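Local coordinates for protein dipeptide Epimerase (Enterococcus faecalis V583, PDB 3JVA) that belongs to the mandelate racemase/muconate lactonizing enzyme family of the enolase superfamily and carries a magnesium ion in its barrel domain, at residues V6-S11 / T65-G70; E251-G256 / N278-T283. All blocks are in the same frame, centred on the assembly; numbering follows the deposited sequence.

Interaction 1 comes first along the chain and lies wholly in the N-terminal capping domain, where strand 3-21 of the antiparallel sheet meets helix 59-73. Interaction 2 follows, in the C-terminal barrel domain, between helices 246-255 and 271-284. Their centres are 33 Å apart and their nearest atoms about 20 Å; the strand and helix of the one and the two helices of the other have no element in common. Each belongs to the packing of its own domain. Both lie near a border between subunits: I52 of the second subunit packs on L68 of the helix in interaction 1, and the third subunit places T283 against I280 of interaction 2.

Interaction 1 of 2, residues V6-S11 / T65-G70; sequences VHVRAS and TIELFG
I66, E67 and G70 of helix 59-73 lie against V6 and V8 of strand 3-21, a helix-on-sheet layer of the N-terminal domain of the enolase superfamily. The short segments run nearly antiparallel, at 172°, with axes 8.4 Å apart at their closest. Along the helix, I66 first presents its CG2 branch, which meets V8 CG2 at 4.0 Å, an apolar touch. I66 also contacts V34 of the adjacent sheet strand 29-38 and A98 and A101 of helix 96-114, which places it between sheet and helix. E67 approaches from the more open flank: its chain bends at chi2 (-85°), bringing the carboxylate back to the strand, where OE1 lies 3.5 Å from V8 CG1. A chi1 of 68° sets that V8 methyl between the backbone N and the carbonyl carbon and turns CG2, anti to the N, to I66. A water links the same two residues, accepting from V8 N at 2.9 Å and donating to E67 OE1 at 3.2 Å, an indirect polar link. One turn on from I66, G70 and V6 form the closest pair of CA atoms, 5.1 Å apart. There V6 CG2 rests on the glycine, 3.6 Å from G70 CA.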
ATOM      1  N   VAL B   6      22.849  42.952  18.638  1.00 24.26           N
ATOM      2  CA  VAL B   6      23.432  41.713  18.150  1.00 24.23           C
ATOM      3  C   VAL B   6      24.691  42.086  17.374  1.00 24.94           C
ATOM      4  O   VAL B   6      24.622  42.800  16.379  1.00 25.95           O
ATOM      5  CB  VAL B   6      22.455  40.972  17.207  1.00 24.38           C
ATOM      6  CG1 VAL B   6      23.126  39.731  16.628  1.00 23.72           C
ATOM      7  CG2 VAL B   6      21.185  40.589  17.968  1.00 24.32           C
ATOM      8  N   HIS B   7      25.838  41.607  17.839  1.00 23.82           N
ATOM      9  CA  HIS B   7      27.116  41.899  17.197  1.00 25.48           C
ATOM     10  C   HIS B   7      27.647  40.651  16.506  1.00 25.79           C
ATOM     11  O   HIS B   7      27.550  39.556  17.055  1.00 26.46           O
ATOM     12  CB  HIS B   7      28.132  42.355  18.251  1.00 26.78           C
ATOM     13  CG  HIS B   7      27.614  43.420  19.167  1.00 29.78           C
ATOM     14  ND1 HIS B   7      27.340  43.190  20.498  1.00 32.07           N
ATOM     15  CD2 HIS B   7      27.302  44.718  18.939  1.00 31.02           C
ATOM     16  CE1 HIS B   7      26.882  44.301  21.051  1.00 29.61           C
ATOM     17  NE2 HIS B   7      26.849  45.243  20.126  1.00 30.49           N
ATOM     18  N   VAL B   8      28.194  40.805  15.302  1.00 23.89           N
ATOM     19  CA  VAL B   8      28.750  39.657  14.593  1.00 26.16           C
ATOM     20  C   VAL B   8      30.137  39.963  14.048  1.00 25.05           C
ATOM     21  O   VAL B   8      30.417  41.086  13.626  1.00 25.50           O
ATOM     22  CB  VAL B   8      27.844  39.189  13.419  1.00 27.23           C
ATOM     23  CG1 VAL B   8      27.820  40.229  12.316  1.00 30.52           C
ATOM     24  CG2 VAL B   8      28.350  37.846  12.881  1.00 26.75           C
ATOM     25  N   ARG B   9      31.008  38.959  14.077  1.00 23.88           N
ATOM     26  CA  ARG B   9      32.363  39.114  13.578  1.00 23.39           C
ATOM     27  C   ARG B   9      32.762  37.857  12.819  1.00 23.37           C
ATOM     28  O   ARG B   9      32.134  36.811  12.953  1.00 22.40           O
ATOM     29  CB  ARG B   9      33.344  39.340  14.739  1.00 24.89           C
ATOM     30  CG  ARG B   9      33.651  38.104  15.604  1.00 26.24           C
ATOM     31  CD  ARG B   9      34.672  38.464  16.686  1.00 27.99           C
ATOM     32  NE  ARG B   9      35.131  37.361  17.537  1.00 28.62           N
ATOM     33  CZ  ARG B   9      36.079  36.484  17.204  1.00 29.72           C
ATOM     34  NH1 ARG B   9      36.679  36.555  16.022  1.00 29.91           N
ATOM     35  NH2 ARG B   9      36.476  35.569  18.083  1.00 30.63           N
ATOM     36  N   ALA B  10      33.792  37.975  11.994  1.00 24.60           N
ATOM     37  CA  ALA B  10      34.282  36.823  11.268  1.00 23.94           C
ATOM     38  C   ALA B  10      35.329  36.240  12.202  1.00 24.25           C
ATOM     39  O   ALA B  10      35.881  36.955  13.043  1.00 24.95           O
ATOM     40  CB  ALA B  10      34.916  37.249   9.946  1.00 25.31           C
ATOM     41  N   SER B  11      35.581  34.943  12.080  1.00 20.52           N
ATOM     42  CA  SER B  11      36.576  34.281  12.911  1.00 22.72           C
ATOM     43  C   SER B  11      37.356  33.392  11.971  1.00 22.70           C
ATOM     44  O   SER B  11      36.761  32.650  11.196  1.00 21.31           O
ATOM     45  CB  SER B  11      35.901  33.428  13.990  1.00 20.75           C
ATOM     46  OG  SER B  11      36.846  32.687  14.755  1.00 23.61           O
ATOM     47  N   THR B  65      23.116  37.266   6.573  1.00 22.26           N
ATOM     48  CA  THR B  65      21.867  36.809   7.167  1.00 20.88           C
ATOM     49  C   THR B  65      21.825  37.074   8.667  1.00 21.90           C
ATOM     50  O   THR B  65      20.805  37.516   9.191  1.00 21.06           O
ATOM     51  CB  THR B  65      21.646  35.306   6.900  1.00 21.85           C
ATOM     52  OG1 THR B  65      21.636  35.077   5.486  1.00 20.88           O
ATOM     53  CG2 THR B  65      20.314  34.842   7.491  1.00 18.93           C
ATOM     54  N   ILE B  66      22.930  36.821   9.363  1.00 21.09           N
ATOM     55  CA  ILE B  66      22.951  37.060  10.801  1.00 22.81           C
ATOM     56  C   ILE B  66      22.639  38.523  11.108  1.00 23.03           C
ATOM     57  O   ILE B  66      21.914  38.822  12.055  1.00 23.57           O
ATOM     58  CB  ILE B  66      24.314  36.683  11.420  1.00 22.13           C
ATOM     59  CG1 ILE B  66      24.502  35.162  11.349  1.00 22.82           C
ATOM     60  CG2 ILE B  66      24.386  37.167  12.874  1.00 23.97           C
ATOM     61  CD1 ILE B  66      25.841  34.681  11.849  1.00 24.45           C
ATOM     62  N   GLU B  67      23.178  39.432  10.299  1.00 24.31           N
ATOM     63  CA  GLU B  67      22.931  40.863  10.493  1.00 25.66           C
ATOM     64  C   GLU B  67      21.443  41.164  10.351  1.00 25.20           C
ATOM     65  O   GLU B  67      20.883  41.973  11.103  1.00 24.40           O
ATOM     66  CB  GLU B  67      23.722  41.673   9.466  1.00 30.10           C
ATOM     67  CG  GLU B  67      25.232  41.547   9.608  1.00 37.70           C
ATOM     68  CD  GLU B  67      25.817  42.515  10.621  1.00 42.09           C
ATOM     69  OE1 GLU B  67      25.315  42.569  11.768  1.00 44.61           O
ATOM     70  OE2 GLU B  67      26.789  43.221  10.266  1.00 43.76           O
ATOM     71  N   LEU B  68      20.800  40.519   9.383  1.00 23.71           N
ATOM     72  CA  LEU B  68      19.370  40.718   9.165  1.00 22.96           C
ATOM     73  C   LEU B  68      18.593  40.194  10.374  1.00 23.51           C
ATOM     74  O   LEU B  68      17.701  40.876  10.887  1.00 23.63           O
ATOM     75  CB  LEU B  68      18.912  40.000   7.890  1.00 23.31           C
ATOM     76  CG  LEU B  68      19.389  40.572   6.548  1.00 24.81           C
ATOM     77  CD1 LEU B  68      18.942  39.667   5.409  1.00 27.85           C
ATOM     78  CD2 LEU B  68      18.824  41.982   6.363  1.00 27.78           C
ATOM     79  N   PHE B  69      18.934  38.986  10.827  1.00 21.36           N
ATOM     80  CA  PHE B  69      18.276  38.387  11.991  1.00 21.10           C
ATOM     81  C   PHE B  69      18.466  39.265  13.231  1.00 23.08           C
ATOM     82  O   PHE B  69      17.523  39.511  13.987  1.00 21.30           O
ATOM     83  CB  PHE B  69      18.868  37.010  12.324  1.00 20.78           C
ATOM     84  CG  PHE B  69      18.581  35.935  11.309  1.00 19.81           C
ATOM     85  CD1 PHE B  69      17.543  36.059  10.386  1.00 20.03           C
ATOM     86  CD2 PHE B  69      19.309  34.747  11.339  1.00 18.10           C
ATOM     87  CE1 PHE B  69      17.230  35.012   9.512  1.00 19.86           C
ATOM     88  CE2 PHE B  69      19.007  33.693  10.473  1.00 17.95           C
ATOM     89  CZ  PHE B  69      17.962  33.825   9.555  1.00 16.92           C
ATOM     90  N   GLY B  70      19.702  39.713  13.440  1.00 22.53           N
ATOM     91  CA  GLY B  70      20.025  40.527  14.598  1.00 23.85           C
ATOM     92  C   GLY B  70      19.169  41.764  14.772  1.00 25.51           C
ATOM     93  O   GLY B  70      18.679  42.041  15.869  1.00 24.68           O
TER
HETATM   94  O   HOH W   1      27.584  43.266  13.918  1.00 38.81           O

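Interaction 2 of 2, residues E251-G256 / N278-T283; sequences ELVKKG and NQICET
V253 of helix 246-255 packs on I280 and C281 of helix 271-284, joining two neighbouring outer helices of the TIM-barrel-like C-terminal domain of an enolase superfamily protein. The chain order supports this reading: strand 260-263 and the short helix 265-268 run between the two helices, and strand 287-290 comes directly after the second. The two strands are parallel neighbours in the barrel sheet. The contact is small, burying 102 Å² in all, and a single valine provides the whole of one side. The nearest CA atoms are those of V253 and C281, 6.7 Å apart, and the small cysteine is the residue at that point.

The two methyls of V253 divide the work. A chi1 of -57°, measured to CG1, places CG2 between the backbone N and the carbonyl carbon; from there CG2 reaches I280 CG2 at 3.9 Å, and the two side chains cross at about a right angle. V253 CG1 lies over the neighbouring residue, 4.3 Å from C281 CA and 4.4 Å from C281 SG, a looser apolar touch. C281 also reaches I261 and C288, tying this seam to the barrel strands beneath.

Just past V253 the first helix ends in a Schellman motif, with G256 at positive phi as the C-prime residue; T257 N returns to L252 O, while the bond from G256 N to V253 O is weak. Helix 271-284 instead continues through the contact, and Q279 O takes two donors from T283 on opposite faces of its carbonyl plane: the backbone N at 3.0 Å and, tilted 23° from that plane, T283 OG1 at 2.7 Å.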
ATOM      1  N   GLU B 251      10.538  12.108   8.010  1.00 24.51           N
ATOM      2  CA  GLU B 251      10.456  11.292   6.806  1.00 26.87           C
ATOM      3  C   GLU B 251      11.332  10.052   6.947  1.00 25.11           C
ATOM      4  O   GLU B 251      10.914   8.952   6.586  1.00 25.87           O
ATOM      5  CB  GLU B 251      10.890  12.111   5.589  1.00 29.73           C
ATOM      6  CG  GLU B 251      10.772  11.387   4.258  1.00 36.04           C
ATOM      7  CD  GLU B 251       9.360  10.897   3.980  1.00 40.63           C
ATOM      8  OE1 GLU B 251       8.397  11.627   4.306  1.00 40.55           O
ATOM      9  OE2 GLU B 251       9.216   9.787   3.420  1.00 43.14           O
ATOM     10  N   LEU B 252      12.536  10.232   7.490  1.00 23.85           N
ATOM     11  CA  LEU B 252      13.474   9.125   7.676  1.00 24.04           C
ATOM     12  C   LEU B 252      12.946   8.042   8.614  1.00 25.97           C
ATOM     13  O   LEU B 252      13.056   6.853   8.311  1.00 27.62           O
ATOM     14  CB  LEU B 252      14.824   9.644   8.192  1.00 23.12           C
ATOM     15  CG  LEU B 252      15.698  10.373   7.167  1.00 23.56           C
ATOM     16  CD1 LEU B 252      16.875  11.039   7.859  1.00 23.78           C
ATOM     17  CD2 LEU B 252      16.190   9.373   6.117  1.00 25.29           C
ATOM     18  N   VAL B 253      12.371   8.434   9.747  1.00 25.41           N
ATOM     19  CA  VAL B 253      11.852   7.433  10.674  1.00 27.66           C
ATOM     20  C   VAL B 253      10.554   6.831  10.147  1.00 29.93           C
ATOM     21  O   VAL B 253      10.255   5.671  10.423  1.00 32.34           O
ATOM     22  CB  VAL B 253      11.605   8.011  12.091  1.00 27.23           C
ATOM     23  CG1 VAL B 253      12.891   8.604  12.639  1.00 26.31           C
ATOM     24  CG2 VAL B 253      10.492   9.042  12.057  1.00 26.43           C
ATOM     25  N   LYS B 254       9.790   7.617   9.389  1.00 31.16           N
ATOM     26  CA  LYS B 254       8.535   7.146   8.807  1.00 33.42           C
ATOM     27  C   LYS B 254       8.805   5.954   7.897  1.00 33.98           C
ATOM     28  O   LYS B 254       8.146   4.918   7.995  1.00 33.15           O
ATOM     29  CB  LYS B 254       7.869   8.240   7.967  1.00 35.75           C
ATOM     30  CG  LYS B 254       7.107   9.301   8.743  1.00 41.30           C
ATOM     31  CD  LYS B 254       6.388  10.243   7.780  1.00 44.50           C
ATOM     32  CE  LYS B 254       5.527  11.260   8.517  1.00 47.66           C
ATOM     33  NZ  LYS B 254       4.774  12.147   7.579  1.00 49.55           N
ATOM     34  N   LYS B 255       9.775   6.117   7.005  1.00 34.24           N
ATOM     35  CA  LYS B 255      10.134   5.067   6.061  1.00 35.37           C
ATOM     36  C   LYS B 255      11.083   4.025   6.649  1.00 34.89           C
ATOM     37  O   LYS B 255      11.344   2.999   6.018  1.00 36.76           O
ATOM     38  CB  LYS B 255      10.777   5.675   4.810  1.00 37.75           C
ATOM     39  CG  LYS B 255       9.914   6.703   4.091  1.00 40.97           C
ATOM     40  CD  LYS B 255      10.564   7.182   2.795  1.00 43.96           C
ATOM     41  CE  LYS B 255      10.472   6.145   1.669  1.00 45.13           C
ATOM     42  NZ  LYS B 255      11.238   4.884   1.920  1.00 45.23           N
ATOM     43  N   GLY B 256      11.590   4.277   7.852  1.00 31.34           N
ATOM     44  CA  GLY B 256      12.521   3.345   8.466  1.00 31.65           C
ATOM     45  C   GLY B 256      13.771   3.250   7.607  1.00 29.80           C
ATOM     46  O   GLY B 256      14.330   2.174   7.409  1.00 30.72           O
ATOM     47  N   ASN B 278      15.930  14.975  17.754  1.00 19.10           N
ATOM     48  CA  ASN B 278      16.161  13.923  18.728  1.00 19.96           C
ATOM     49  C   ASN B 278      14.881  13.324  19.314  1.00 19.82           C
ATOM     50  O   ASN B 278      14.799  12.112  19.504  1.00 18.45           O
ATOM     51  CB  ASN B 278      17.055  14.420  19.860  1.00 18.56           C
ATOM     52  CG  ASN B 278      17.448  13.308  20.799  1.00 18.56           C
ATOM     53  OD1 ASN B 278      17.992  12.293  20.368  1.00 20.38           O
ATOM     54  ND2 ASN B 278      17.168  13.483  22.089  1.00 20.40           N
ATOM     55  N   GLN B 279      13.886  14.161  19.609  1.00 19.45           N
ATOM     56  CA  GLN B 279      12.629  13.660  20.169  1.00 19.56           C
ATOM     57  C   GLN B 279      11.881  12.813  19.147  1.00 18.64           C
ATOM     58  O   GLN B 279      11.248  11.820  19.499  1.00 18.46           O
ATOM     59  CB  GLN B 279      11.729  14.816  20.613  1.00 22.91           C
ATOM     60  CG  GLN B 279      12.323  15.685  21.701  1.00 27.68           C
ATOM     61  CD  GLN B 279      11.464  16.905  21.984  1.00 31.41           C
ATOM     62  OE1 GLN B 279      10.826  17.456  21.078  1.00 32.08           O
ATOM     63  NE2 GLN B 279      11.455  17.342  23.234  1.00 33.61           N
ATOM     64  N   ILE B 280      11.939  13.215  17.881  1.00 18.64           N
ATOM     65  CA  ILE B 280      11.281  12.454  16.826  1.00 18.80           C
ATOM     66  C   ILE B 280      11.956  11.089  16.707  1.00 18.78           C
ATOM     67  O   ILE B 280      11.285  10.055  16.635  1.00 19.20           O
ATOM     68  CB  ILE B 280      11.381  13.181  15.467  1.00 19.99           C
ATOM     69  CG1 ILE B 280      10.467  14.415  15.473  1.00 18.52           C
ATOM     70  CG2 ILE B 280      11.002  12.226  14.330  1.00 20.53           C
ATOM     71  CD1 ILE B 280      10.731  15.394  14.332  1.00 19.08           C
ATOM     72  N   CYS B 281      13.287  11.091  16.695  1.00 17.59           N
ATOM     73  CA  CYS B 281      14.049   9.848  16.576  1.00 18.89           C
ATOM     74  C   CYS B 281      13.838   8.948  17.790  1.00 20.09           C
ATOM     75  O   CYS B 281      13.582   7.749  17.654  1.00 18.93           O
ATOM     76  CB  CYS B 281      15.540  10.157  16.414  1.00 17.63           C
ATOM     77  SG  CYS B 281      15.989  10.907  14.835  1.00 21.15           S
ATOM     78  N   GLU B 282      13.954   9.531  18.979  1.00 19.39           N
ATOM     79  CA  GLU B 282      13.780   8.784  20.215  1.00 20.89           C
ATOM     80  C   GLU B 282      12.414   8.099  20.232  1.00 19.95           C
ATOM     81  O   GLU B 282      12.299   6.936  20.601  1.00 20.70           O
ATOM     82  CB  GLU B 282      13.925   9.732  21.409  1.00 21.48           C
ATOM     83  CG  GLU B 282      13.789   9.083  22.772  1.00 26.66           C
ATOM     84  CD  GLU B 282      14.145  10.044  23.893  1.00 27.37           C
ATOM     85  OE1 GLU B 282      13.660  11.192  23.867  1.00 34.17           O
ATOM     86  OE2 GLU B 282      14.904   9.650  24.801  1.00 34.80           O
ATOM     87  N   THR B 283      11.383   8.828  19.820  1.00 19.66           N
ATOM     88  CA  THR B 283      10.031   8.288  19.785  1.00 20.35           C
ATOM     89  C   THR B 283       9.936   7.111  18.814  1.00 19.35           C
ATOM     90  O   THR B 283       9.214   6.139  19.063  1.00 20.08           O
ATOM     91  CB  THR B 283       9.039   9.392  19.394  1.00 19.63           C
ATOM     92  OG1 THR B 283       9.104  10.429  20.376  1.00 18.12           O
ATOM     93  CG2 THR B 283       7.619   8.859  19.328  1.00 21.22           C
TER